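PDB 7D8M: Dye-decolorizing peroxidase from Irpex lacteus, which probably uses a heme b cofactor to catalyse the peroxide-dependent oxidation of dyes and other reducing substrates. Local coordinates for residues N101-D105 and G403-P407; V191-I197 and D329-I334. All coordinates share one frame; numbering follows the deposited sequence.

Interaction 1. Residues N101-D105 and G403-P407; sequences NLGDD and GQGSP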
loop_
_atom_site.group_PDB
_atom_site.type_symbol
_atom_site.label_atom_id
_atom_site.label_comp_id
_atom_site.label_asym_id
_atom_site.label_seq_id
_atom_site.Cartn_x
_atom_site.Cartn_y
_atom_site.Cartn_z
ATOM N N ASN A 101 3.605 10.680 -13.787
ATOM C CA ASN A 101 4.343 11.048 -12.591
ATOM C C ASN A 101 4.719 9.832 -11.753
ATOM O O ASN A 101 5.633 9.929 -10.929
ATOM C CB ASN A 101 3.524 12.041 -11.759
ATOM C CG ASN A 101 3.215 13.334 -12.520
ATOM O OD1 ASN A 101 4.125 14.062 -12.929
ATOM N ND2 ASN A 101 1.932 13.627 -12.703
ATOM N N LEU A 102 4.032 8.700 -11.934
ATOM C CA LEU A 102 4.369 7.465 -11.236
ATOM C C LEU A 102 5.386 6.626 -12.002
ATOM O O LEU A 102 5.905 5.640 -11.457
ATOM C CB LEU A 102 3.097 6.630 -10.976
ATOM C CG LEU A 102 1.919 7.353 -10.306
ATOM C CD1 LEU A 102 0.749 6.412 -10.000
ATOM C CD2 LEU A 102 2.369 8.072 -9.040
ATOM N N GLY A 103 5.690 6.999 -13.244
ATOM C CA GLY A 103 6.540 6.182 -14.082
ATOM C C GLY A 103 5.819 5.054 -14.773
ATOM O O GLY A 103 6.469 4.125 -15.263
ATOM N N ASP A 104 4.490 5.102 -14.817
ATOM C CA ASP A 104 3.697 4.047 -15.425
ATOM C C ASP A 104 3.700 4.156 -16.944
ATOM O O ASP A 104 3.714 5.249 -17.517
ATOM C CB ASP A 104 2.241 4.110 -14.936
ATOM C CG ASP A 104 2.017 3.338 -13.655
ATOM O OD1 ASP A 104 3.010 2.987 -12.979
ATOM O OD2 ASP A 104 0.839 3.080 -13.328
ATOM N N ASP A 105 3.662 3.000 -17.588
ATOM C CA ASP A 105 3.381 2.869 -19.009
ATOM C C ASP A 105 1.975 2.280 -19.091
ATOM O O ASP A 105 1.776 1.102 -18.783
ATOM C CB ASP A 105 4.442 1.985 -19.668
ATOM C CG ASP A 105 4.086 1.559 -21.077
ATOM O OD1 ASP A 105 3.135 2.109 -21.675
ATOM O OD2 ASP A 105 4.778 0.653 -21.593
ATOM N N GLY A 403 10.903 0.748 -8.008
ATOM C CA GLY A 403 11.349 1.915 -8.759
ATOM C C GLY A 403 11.067 1.770 -10.247
ATOM O O GLY A 403 11.266 0.709 -10.838
ATOM N N GLN A 404 10.573 2.848 -10.855
ATOM C CA GLN A 404 10.298 2.861 -12.291
ATOM C C GLN A 404 10.629 4.236 -12.852
ATOM O O GLN A 404 11.056 5.141 -12.133
ATOM C CB GLN A 404 8.827 2.593 -12.648
ATOM C CG GLN A 404 7.976 1.803 -11.708
ATOM C CD GLN A 404 6.566 1.653 -12.280
ATOM O OE1 GLN A 404 6.220 0.612 -12.844
ATOM N NE2 GLN A 404 5.759 2.702 -12.154
ATOM N N GLY A 405 10.298 4.416 -14.137
ATOM C CA GLY A 405 10.353 5.701 -14.797
ATOM C C GLY A 405 11.674 6.011 -15.466
ATOM O O GLY A 405 11.726 6.909 -16.316
ATOM N N SER A 406 12.742 5.291 -15.101
ATOM C CA SER A 406 14.088 5.463 -15.639
ATOM C C SER A 406 14.666 4.078 -15.897
ATOM O O SER A 406 14.010 3.078 -15.568
ATOM C CB SER A 406 14.990 6.234 -14.664
ATOM O OG SER A 406 14.343 7.281 -13.979
ATOM N N PRO A 407 15.875 3.968 -16.466
ATOM C CA PRO A 407 16.589 2.680 -16.429
ATOM C C PRO A 407 16.746 2.196 -14.996
ATOM O O PRO A 407 17.155 2.948 -14.108
ATOM C CB PRO A 407 17.943 3.000 -17.073
ATOM C CG PRO A 407 18.032 4.480 -17.086
ATOM C CD PRO A 407 16.633 4.973 -17.232
#
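Gln404 leaves its backbone with CG rotated close to the N (chi1 -26°), well short of a staggered position, and then runs extended to lay its amide beside Leu102 and Asp104. Asp104 in turn carries its carboxylate anti to its own carbonyl carbon, which brings OD1 back toward the glutamine although CB starts out pointing away. Gln404 NE2 donates to both: to Asp104 OD1 at 2.9 Å, nearly straight at 166° and almost in line with the C-O bond, and to Leu102 O at 3.0 Å, a more bent bond in which the donor stands above the carbonyl plane. Both acceptors lie close to the amide plane, so the NH2 group is used fully and its rotation is fixed, while the carboxylate plane stands 81° from it. The contact joins the end of helix 95-102, in the DyP-type alpha+beta barrel region, to the loop between helix 373-381 and strand 409-411. Gly103 closes the helix with a Schellman motif; the positive phi suits glycine. With no side chain, Gly103 lets its CA come within 3.9 Å of Gly405 CA, the closest CA approach of the two segments. Gly405 also takes a positive phi, a backbone shape that glycine adopts readily. Asn382 ties the same two segments by bonding Leu102 O and Gln404 N. The other oxygen of Asp104, OD2, forms a salt bridge with Arg222 and accepts from Ser430 and Trp109.

Interaction 2. Residues V191-I197 and D329-I334; sequences VVDPGII and DTFHAI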
loop_
_atom_site.group_PDB
_atom_site.type_symbol
_atom_site.label_atom_id
_atom_site.label_comp_id
_atom_site.label_asym_id
_atom_site.label_seq_id
_atom_site.Cartn_x
_atom_site.Cartn_y
_atom_site.Cartn_z
ATOM N N VAL A 191 4.580 6.938 15.238
ATOM C CA VAL A 191 3.378 7.524 15.824
ATOM C C VAL A 191 3.221 8.912 15.220
ATOM O O VAL A 191 3.969 9.835 15.554
ATOM C CB VAL A 191 3.448 7.584 17.355
ATOM C CG1 VAL A 191 2.072 7.875 17.927
ATOM C CG2 VAL A 191 3.992 6.281 17.917
ATOM N N VAL A 192 2.260 9.070 14.322
ATOM C CA VAL A 192 2.127 10.307 13.569
ATOM C C VAL A 192 0.876 11.044 14.028
ATOM O O VAL A 192 -0.044 10.463 14.613
ATOM C CB VAL A 192 2.101 10.031 12.051
ATOM C CG1 VAL A 192 3.255 9.118 11.683
ATOM C CG2 VAL A 192 0.763 9.399 11.640
ATOM N N ASP A 193 0.864 12.355 13.788
ATOM C CA ASP A 193 -0.320 13.151 14.090
ATOM C C ASP A 193 -1.521 12.594 13.330
ATOM O O ASP A 193 -1.378 12.167 12.178
ATOM C CB ASP A 193 -0.099 14.616 13.705
ATOM C CG ASP A 193 0.949 15.305 14.569
ATOM O OD1 ASP A 193 0.794 15.316 15.808
ATOM O OD2 ASP A 193 1.923 15.842 14.002
ATOM N N PRO A 194 -2.714 12.577 13.939
ATOM C CA PRO A 194 -3.875 11.991 13.246
ATOM C C PRO A 194 -4.152 12.611 11.886
ATOM O O PRO A 194 -4.662 11.921 10.997
ATOM C CB PRO A 194 -5.034 12.235 14.228
ATOM C CG PRO A 194 -4.399 12.356 15.557
ATOM C CD PRO A 194 -3.036 12.983 15.317
ATOM N N GLY A 195 -3.801 13.879 11.682
ATOM C CA GLY A 195 -4.051 14.529 10.407
ATOM C C GLY A 195 -3.159 14.099 9.260
ATOM O O GLY A 195 -3.381 14.565 8.136
ATOM N N ILE A 196 -2.154 13.247 9.500
ATOM C CA ILE A 196 -1.402 12.681 8.386
ATOM C C ILE A 196 -2.196 11.563 7.732
ATOM O O ILE A 196 -2.024 11.287 6.541
ATOM C CB ILE A 196 -0.015 12.195 8.859
ATOM C CG1 ILE A 196 0.762 13.340 9.508
ATOM C CG2 ILE A 196 0.813 11.619 7.702
ATOM C CD1 ILE A 196 0.931 14.553 8.611
ATOM N N ILE A 197 -3.085 10.919 8.482
ATOM C CA ILE A 197 -3.911 9.839 7.964
ATOM C C ILE A 197 -5.333 10.306 7.670
ATOM O O ILE A 197 -5.903 9.948 6.638
ATOM C CB ILE A 197 -3.921 8.653 8.954
ATOM C CG1 ILE A 197 -2.501 8.123 9.199
ATOM C CG2 ILE A 197 -4.909 7.557 8.491
ATOM C CD1 ILE A 197 -1.644 7.929 7.929
ATOM N N ASP A 329 6.929 13.811 10.093
ATOM C CA ASP A 329 6.149 12.598 9.846
ATOM C C ASP A 329 5.196 12.737 8.661
ATOM O O ASP A 329 4.318 11.888 8.486
ATOM C CB ASP A 329 5.368 12.209 11.106
ATOM C CG ASP A 329 4.307 13.235 11.478
ATOM O OD1 ASP A 329 4.176 14.255 10.770
ATOM O OD2 ASP A 329 3.595 13.021 12.482
ATOM N N THR A 330 5.392 13.773 7.840
ATOM C CA THR A 330 4.514 14.130 6.728
ATOM C C THR A 330 4.252 12.989 5.752
ATOM O O THR A 330 3.189 12.945 5.108
ATOM C CB THR A 330 5.160 15.302 5.988
ATOM O OG1 THR A 330 5.563 16.283 6.949
ATOM C CG2 THR A 330 4.219 15.919 4.968
ATOM N N PHE A 331 5.208 12.075 5.606
ATOM C CA PHE A 331 5.237 11.141 4.490
ATOM C C PHE A 331 4.969 9.696 4.911
ATOM O O PHE A 331 5.246 8.768 4.144
ATOM C CB PHE A 331 6.583 11.271 3.763
ATOM C CG PHE A 331 6.976 12.704 3.492
ATOM C CD1 PHE A 331 6.318 13.446 2.515
ATOM C CD2 PHE A 331 7.978 13.320 4.230
ATOM C CE1 PHE A 331 6.666 14.770 2.265
ATOM C CE2 PHE A 331 8.339 14.647 3.989
ATOM C CZ PHE A 331 7.681 15.377 3.003
ATOM N N HIS A 332 4.423 9.485 6.103
ATOM C CA HIS A 332 3.971 8.157 6.490
ATOM C C HIS A 332 2.555 7.904 5.982
ATOM O O HIS A 332 1.769 8.837 5.797
ATOM C CB HIS A 332 4.038 8.004 8.004
ATOM C CG HIS A 332 5.440 8.035 8.536
ATOM N ND1 HIS A 332 6.120 6.895 8.910
ATOM C CD2 HIS A 332 6.294 9.067 8.738
ATOM C CE1 HIS A 332 7.335 7.224 9.321
ATOM N NE2 HIS A 332 7.467 8.536 9.225
ATOM N N ALA A 333 2.244 6.629 5.734
ATOM C CA ALA A 333 0.923 6.232 5.250
ATOM C C ALA A 333 0.720 4.764 5.587
ATOM O O ALA A 333 1.683 4.024 5.803
ATOM C CB ALA A 333 0.784 6.476 3.745
ATOM N N ILE A 334 -0.542 4.344 5.625
ATOM C CA ILE A 334 -0.905 2.998 6.059
ATOM C C ILE A 334 -1.216 2.135 4.844
ATOM O O ILE A 334 -2.087 2.478 4.033
ATOM C CB ILE A 334 -2.105 3.025 7.019
ATOM C CG1 ILE A 334 -1.737 3.714 8.337
ATOM C CG2 ILE A 334 -2.617 1.611 7.257
ATOM C CD1 ILE A 334 -2.944 3.983 9.230
HETATM O O HOH W 1 2.546 16.120 11.620
#
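Val192 begins the contact by leaning over Asp329 and His332. Its CB rests against Asp329 OD2, and its CG1 packs on the CB atoms of Asp329 and His332, 3.9 Å from His332 CB, approaching the imidazole obliquely; a branched, nonpolar side chain suits this place between the two. The ring itself is held by Glu322, which bonds His332 NE2. Next in sequence, Asp193 presents its backbone N to Asp329 OD2 at 3.1 Å, with an N-H...O angle of 160°. Asp329 can take this bond because its CG sits between its own backbone N and carbonyl carbon (chi1 65°), which points the carboxylate at 191-197. The side chain of Asp193 crosses that of Asp329 at about a right angle, and a water joins them, donating to Asp193 OD2 and to Asp329 OD1 over short distances of 2.5 and 2.6 Å. In the short helix 194-197, Ile196 points toward 329-334. Its CG2 methyl rests on the type I turn Asp329-His332, 3.5 Å from His332 O and 3.6 Å from Asp329 O, while CG1 and CD1 both lie against Asp329 OD1. Ile197 completes the walk: its CD1 reaches Ala333 CA, and CG2 packs on Ile334 CD1 at 4.1 Å. Here aliphatic residues suit the buried start of strand 334-340, with Ile16 and Leu17 of helix 14-17 adding to the same apolar cluster. Asp193 OD2 and Asp329 OD2 stand only 3.6 Å apart, so two negative charges would repel each other; the bridging water and the Asp193 N-H should ease this, and the proximity may raise the proton affinity of one carboxylate.

Overall arrangement
Interactions 1 and 2 do not touch: their centres lie 25 Å apart and their nearest atoms about 13 Å. In sequence, both segments of interaction 2 fall between those of interaction 1. Both contacts approach the heme from outside its first shell. The Leu102 side chain is about 8 Å from the cofactor and that of Gln404 about 10 Å from the axial ligand His312; the His332 side chain is about 6 Å from the heme and about 4 Å from that of heme-binding Asn317. The antiparallel sheet containing strands 217-226, 334-340 and 428-438 relates them: Asp104 bonds Arg222 and Ser430 on the first and last of these, whereas interaction 2 packs at the start of strand 334-340, just before heme-binding Arg335.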